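Local coordinates for UPF0147 protein MMP1188 (Methanococcus maripaludis S2, PDB 2QZG) that is of unknown function but folds as a small, all-helical member of the UPF0147 family that assembles as a pair of identical subunits, at residues 18-23 with 45-50; 24-29 with 80-85. All blocks are in the same frame, centred on the assembly; numbering follows the deposited sequence.

Contacts 1 and 2 both use helix 12-27, and their centres lie about 12 Å apart, each about 7 Å from the centre of the chain. In contact 1 the helix meets helix 34-46 and the turn after it; in contact 2 its last turn and the residues just after it meet helix 76-90. The two are continuous through Ile85 of contact 2, whose CG1 lies 3.8 Å from CB of Met22 and whose CD1 lies 3.8 Å from CD2 of Leu23. Asn18 and Ile19 of contact 1 pack on Thr80 and Trp83, respectively, of the second subunit, and Thr80 and Trp83 of contact 2 on its Asn18 and Lys15. No active site is known.

Contact 1 of 2, residues 18-23 with 45-50; sequences NISSML and NALHNE
Leu47 pushes one methyl group, CD1, into the face of helix 12-27 formed by Ile19, Ser20 and Leu23. The tight part is apolar: Leu47 CD1 sits 3.7 Å from Ile19 CG2, and the two side chains meet almost perpendicularly. Ile19 offers this methyl because CG2 stands anti to the backbone N, while CG1 lies beside that N (chi1 -70°). Leu23 closes the group less firmly, its CD1 being 4.2 Å from Leu47 CD1. Ala61 of helix 54-68 and Leu89 of helix 76-90 also touch Leu47, so that this leucine is buried.

Toward solvent the contact slackens. His48 is exposed, and Ser20 OG lies at its ring edge, near the ring plane, 3.5 Å from His48 CE1. No hydrogen bond joins the two: Ser20 OG bonds to the carbonyl of Leu16 one turn back, and His48 ND1 to that of Lys44.

Residues 46-49 form a type I beta turn, closed by a bond from Asn49 N to Ala46 O (3.2 Å). Leu47, just where helix 34-46 gives way to the turn, touches the chain's other three helices, consistent with a four-helix bundle core.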
loop_
_atom_site.group_PDB
_atom_site.type_symbol
_atom_site.label_atom_id
_atom_site.label_comp_id
_atom_site.label_asym_id
_atom_site.label_seq_id
_atom_site.Cartn_x
_atom_site.Cartn_y
_atom_site.Cartn_z
ATOM N N ASN C 18 6.688 5.280 -7.411
ATOM C CA ASN C 18 6.000 5.514 -6.157
ATOM C C ASN C 18 6.522 4.648 -5.015
ATOM O O ASN C 18 6.668 5.129 -3.897
ATOM C CB ASN C 18 4.491 5.393 -6.356
ATOM C CG ASN C 18 3.863 6.715 -6.787
ATOM O OD1 ASN C 18 3.788 7.664 -5.992
ATOM N ND2 ASN C 18 3.411 6.790 -8.039
ATOM N N ILE C 19 6.822 3.380 -5.313
ATOM C CA ILE C 19 7.472 2.478 -4.359
ATOM C C ILE C 19 8.877 2.971 -3.952
ATOM O O ILE C 19 9.193 3.002 -2.763
ATOM C CB ILE C 19 7.524 0.987 -4.879
ATOM C CG1 ILE C 19 6.128 0.355 -4.893
ATOM C CG2 ILE C 19 8.496 0.159 -4.007
ATOM C CD1 ILE C 19 5.979 -0.903 -5.775
ATOM N N SER C 20 9.706 3.372 -4.920
ATOM C CA SER C 20 11.051 3.894 -4.647
ATOM C C SER C 20 11.017 5.134 -3.742
ATOM O O SER C 20 11.831 5.281 -2.821
ATOM C CB SER C 20 11.778 4.261 -5.959
ATOM O OG SER C 20 11.685 3.188 -6.896
ATOM N N SER C 21 10.087 6.035 -4.050
ATOM C CA SER C 21 9.840 7.218 -3.252
ATOM C C SER C 21 9.453 6.862 -1.804
ATOM O O SER C 21 9.952 7.468 -0.851
ATOM C CB SER C 21 8.742 8.039 -3.921
ATOM O OG SER C 21 7.923 8.663 -2.953
HETATM N N MSE C 22 8.570 5.881 -1.636
HETATM C CA MSE C 22 8.178 5.459 -0.293
HETATM C C MSE C 22 9.356 4.864 0.467
HETATM O O MSE C 22 9.542 5.146 1.649
HETATM C CB MSE C 22 7.011 4.482 -0.341
HETATM C CG MSE C 22 5.679 5.137 -0.453
HETATM SE SE MSE C 22 4.335 3.732 -0.730
HETATM C CE MSE C 22 4.697 3.413 -2.580
ATOM N N LEU C 23 10.159 4.058 -0.226
ATOM C CA LEU C 23 11.395 3.524 0.341
ATOM C C LEU C 23 12.378 4.625 0.735
ATOM O O LEU C 23 13.000 4.563 1.795
ATOM C CB LEU C 23 12.039 2.525 -0.628
ATOM C CG LEU C 23 11.395 1.132 -0.674
ATOM C CD1 LEU C 23 11.897 0.344 -1.885
ATOM C CD2 LEU C 23 11.670 0.379 0.609
ATOM N N ASN C 45 17.456 -0.266 -4.255
ATOM C CA ASN C 45 18.420 -0.576 -5.302
ATOM C C ASN C 45 18.159 -1.918 -5.985
ATOM O O ASN C 45 18.476 -2.077 -7.148
ATOM C CB ASN C 45 19.856 -0.519 -4.763
ATOM C CG ASN C 45 20.261 0.879 -4.351
ATOM O OD1 ASN C 45 19.976 1.847 -5.043
ATOM N ND2 ASN C 45 20.935 0.987 -3.221
ATOM N N ALA C 46 17.608 -2.877 -5.246
ATOM C CA ALA C 46 17.169 -4.163 -5.819
ATOM C C ALA C 46 16.179 -3.980 -6.976
ATOM O O ALA C 46 16.215 -4.730 -7.949
ATOM C CB ALA C 46 16.562 -5.059 -4.730
ATOM N N LEU C 47 15.314 -2.971 -6.866
ATOM C CA LEU C 47 14.307 -2.659 -7.902
ATOM C C LEU C 47 14.882 -2.172 -9.212
ATOM O O LEU C 47 14.209 -2.230 -10.238
ATOM C CB LEU C 47 13.316 -1.606 -7.414
ATOM C CG LEU C 47 12.337 -2.014 -6.335
ATOM C CD1 LEU C 47 11.497 -0.816 -5.926
ATOM C CD2 LEU C 47 11.453 -3.156 -6.841
ATOM N N HIS C 48 16.109 -1.667 -9.165
ATOM C CA HIS C 48 16.781 -1.141 -10.332
ATOM C C HIS C 48 17.920 -2.056 -10.778
ATOM O O HIS C 48 18.800 -1.647 -11.527
ATOM C CB HIS C 48 17.278 0.281 -10.031
ATOM C CG HIS C 48 16.170 1.232 -9.695
ATOM N ND1 HIS C 48 15.612 1.311 -8.437
ATOM C CD2 HIS C 48 15.488 2.114 -10.466
ATOM C CE1 HIS C 48 14.647 2.214 -8.443
ATOM N NE2 HIS C 48 14.548 2.712 -9.664
ATOM N N ASN C 49 17.906 -3.300 -10.312
ATOM C CA ASN C 49 18.874 -4.271 -10.781
ATOM C C ASN C 49 18.403 -4.783 -12.130
ATOM O O ASN C 49 17.662 -5.762 -12.195
ATOM C CB ASN C 49 19.068 -5.413 -9.770
ATOM C CG ASN C 49 20.182 -6.376 -10.178
ATOM O OD1 ASN C 49 20.871 -6.154 -11.166
ATOM N ND2 ASN C 49 20.355 -7.451 -9.414
ATOM N N GLU C 50 18.829 -4.103 -13.199
ATOM C CA GLU C 50 18.341 -4.363 -14.573
ATOM C C GLU C 50 18.875 -5.675 -15.160
ATOM O O GLU C 50 18.583 -6.057 -16.308
ATOM C CB GLU C 50 18.648 -3.176 -15.484
ATOM C CG GLU C 50 17.776 -1.935 -15.223
ATOM C CD GLU C 50 17.847 -0.927 -16.369
ATOM O OE1 GLU C 50 18.913 -0.837 -17.016
ATOM O OE2 GLU C 50 16.836 -0.225 -16.626
#

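Contact 2 of 2, residues 24-29 with 80-85; sequences EEIVED and TQIWGI
The side chains of Ile26 and Gln81 run antiparallel, side by side, where the last turn of helix 12-27 and the residues just after it face helix 76-90, and their CA atoms are the nearest pair, 8.0 Å apart. The apolar part gathers round the end of Ile26. Its CD1 meets Ile85 CD1 tip to tip at 3.7 Å, whereas Ile82 comes in roughly at right angles to it and brings CG1 to 3.6 Å from the same methyl. Leu65 of helix 54-68 touches both Ile82 and Ile85, and Ala40 of helix 34-46 touches Ile26, which ties these residues into the common core.

Van der Waals contact between polar and apolar groups comes next. Gln81 reaches along the flank of Ile26, its chain extended beyond CG (chi2 167°), and lays OE1 3.4 Å from Ile26 CG1. Glu25, on the exposed border, stays more distant, with OE2 4.4 Å from Gln81 NE2.

Polar bonding across the contact runs through a water molecule. It donates to Gln81 OE1 at 2.9 Å and to Asp29 OD2 at 2.9 Å, bridging the amide and the carboxylate just beyond the end of the helix. Asp29 has further partners: OD2 also bonds to His77 NE2, and OD1 to Thr31 OG1. Amide oxygen and carboxylate oxygen, the latter probably ionised, are both acceptors, and the water serves both by donating to each; the helices are thus joined by an apolar isoleucine cluster, with a water-bridged polar link beside it.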
loop_
_atom_site.group_PDB
_atom_site.type_symbol
_atom_site.label_atom_id
_atom_site.label_comp_id
_atom_site.label_asym_id
_atom_site.label_seq_id
_atom_site.Cartn_x
_atom_site.Cartn_y
_atom_site.Cartn_z
ATOM N N GLU C 24 12.512 5.639 -0.108
ATOM C CA GLU C 24 13.418 6.762 0.181
ATOM C C GLU C 24 13.017 7.529 1.435
ATOM O O GLU C 24 13.877 8.077 2.133
ATOM C CB GLU C 24 13.538 7.692 -1.029
ATOM C CG GLU C 24 14.699 8.711 -0.978
ATOM C CD GLU C 24 16.069 8.092 -0.667
ATOM O OE1 GLU C 24 16.391 7.002 -1.209
ATOM O OE2 GLU C 24 16.826 8.694 0.129
ATOM N N GLU C 25 11.718 7.546 1.721
ATOM C CA GLU C 25 11.171 8.185 2.914
ATOM C C GLU C 25 11.755 7.563 4.191
ATOM O O GLU C 25 12.227 8.277 5.079
ATOM C CB GLU C 25 9.637 8.112 2.900
ATOM C CG GLU C 25 8.927 9.051 3.887
ATOM C CD GLU C 25 7.409 9.100 3.668
ATOM O OE1 GLU C 25 6.888 8.303 2.859
ATOM O OE2 GLU C 25 6.736 9.941 4.304
ATOM N N ILE C 26 11.741 6.234 4.265
ATOM C CA ILE C 26 12.358 5.489 5.375
ATOM C C ILE C 26 13.880 5.686 5.428
ATOM O O ILE C 26 14.464 5.796 6.515
ATOM C CB ILE C 26 12.104 3.988 5.226
ATOM C CG1 ILE C 26 10.581 3.684 5.209
ATOM C CG2 ILE C 26 12.863 3.207 6.299
ATOM C CD1 ILE C 26 10.252 2.223 4.885
ATOM N N VAL C 27 14.513 5.690 4.257
ATOM C CA VAL C 27 15.966 5.882 4.142
ATOM C C VAL C 27 16.384 7.199 4.789
ATOM O O VAL C 27 17.367 7.245 5.526
ATOM C CB VAL C 27 16.467 5.760 2.668
ATOM C CG1 VAL C 27 17.954 6.192 2.509
ATOM C CG2 VAL C 27 16.305 4.328 2.164
ATOM N N GLU C 28 15.633 8.263 4.522
ATOM C CA GLU C 28 15.980 9.589 5.042
ATOM C C GLU C 28 15.428 9.842 6.450
ATOM O O GLU C 28 15.626 10.918 7.004
ATOM C CB GLU C 28 15.520 10.674 4.058
ATOM C CG GLU C 28 16.156 10.518 2.671
ATOM C CD GLU C 28 15.756 11.578 1.647
ATOM O OE1 GLU C 28 15.340 12.691 2.049
ATOM O OE2 GLU C 28 15.885 11.294 0.425
ATOM N N ASP C 29 14.748 8.848 7.025
ATOM C CA ASP C 29 14.054 8.997 8.303
ATOM C C ASP C 29 15.004 8.721 9.469
ATOM O O ASP C 29 15.396 7.586 9.711
ATOM C CB ASP C 29 12.824 8.068 8.337
ATOM C CG ASP C 29 11.984 8.227 9.587
ATOM O OD1 ASP C 29 12.432 8.828 10.601
ATOM O OD2 ASP C 29 10.850 7.718 9.562
ATOM N N THR C 80 4.353 0.081 9.452
ATOM C CA THR C 80 3.198 0.406 8.598
ATOM C C THR C 80 3.615 0.819 7.196
ATOM O O THR C 80 2.999 0.394 6.206
ATOM C CB THR C 80 2.273 1.492 9.248
ATOM O OG1 THR C 80 1.579 0.913 10.354
ATOM C CG2 THR C 80 1.201 2.010 8.252
ATOM N N GLN C 81 4.658 1.638 7.115
ATOM C CA GLN C 81 5.189 2.066 5.828
ATOM C C GLN C 81 5.671 0.859 5.050
ATOM O O GLN C 81 5.384 0.745 3.870
ATOM C CB GLN C 81 6.318 3.110 5.991
ATOM C CG GLN C 81 5.798 4.483 6.433
ATOM C CD GLN C 81 6.901 5.426 6.911
ATOM O OE1 GLN C 81 8.061 5.060 6.985
ATOM N NE2 GLN C 81 6.515 6.646 7.277
ATOM N N ILE C 82 6.381 -0.054 5.716
ATOM C CA ILE C 82 6.903 -1.243 5.044
ATOM C C ILE C 82 5.791 -2.202 4.582
ATOM O O ILE C 82 5.886 -2.746 3.493
ATOM C CB ILE C 82 7.952 -1.949 5.890
ATOM C CG1 ILE C 82 9.233 -1.094 5.920
ATOM C CG2 ILE C 82 8.227 -3.386 5.379
ATOM C CD1 ILE C 82 10.115 -1.392 7.052
ATOM N N TRP C 83 4.753 -2.379 5.400
ATOM C CA TRP C 83 3.571 -3.160 5.018
ATOM C C TRP C 83 2.951 -2.616 3.712
ATOM O O TRP C 83 2.702 -3.375 2.780
ATOM C CB TRP C 83 2.551 -3.236 6.160
ATOM C CG TRP C 83 1.202 -3.812 5.734
ATOM C CD1 TRP C 83 0.979 -5.018 5.131
ATOM C CD2 TRP C 83 -0.080 -3.197 5.881
ATOM N NE1 TRP C 83 -0.372 -5.194 4.898
ATOM C CE2 TRP C 83 -1.040 -4.091 5.357
ATOM C CE3 TRP C 83 -0.515 -1.981 6.423
ATOM C CZ2 TRP C 83 -2.407 -3.800 5.344
ATOM C CZ3 TRP C 83 -1.883 -1.703 6.424
ATOM C CH2 TRP C 83 -2.806 -2.610 5.896
ATOM N N GLY C 84 2.817 -1.292 3.613
ATOM C CA GLY C 84 2.348 -0.665 2.389
ATOM C C GLY C 84 3.234 -0.859 1.163
ATOM O O GLY C 84 2.709 -1.121 0.087
ATOM N N ILE C 85 4.556 -0.703 1.318
ATOM C CA ILE C 85 5.528 -0.947 0.259
ATOM C C ILE C 85 5.529 -2.429 -0.163
ATOM O O ILE C 85 5.540 -2.729 -1.353
ATOM C CB ILE C 85 6.973 -0.536 0.698
ATOM C CG1 ILE C 85 7.062 0.969 0.987
ATOM C CG2 ILE C 85 8.004 -0.984 -0.343
ATOM C CD1 ILE C 85 8.259 1.372 1.888
HETATM O O HOH W 1 10.359 4.921 8.773
#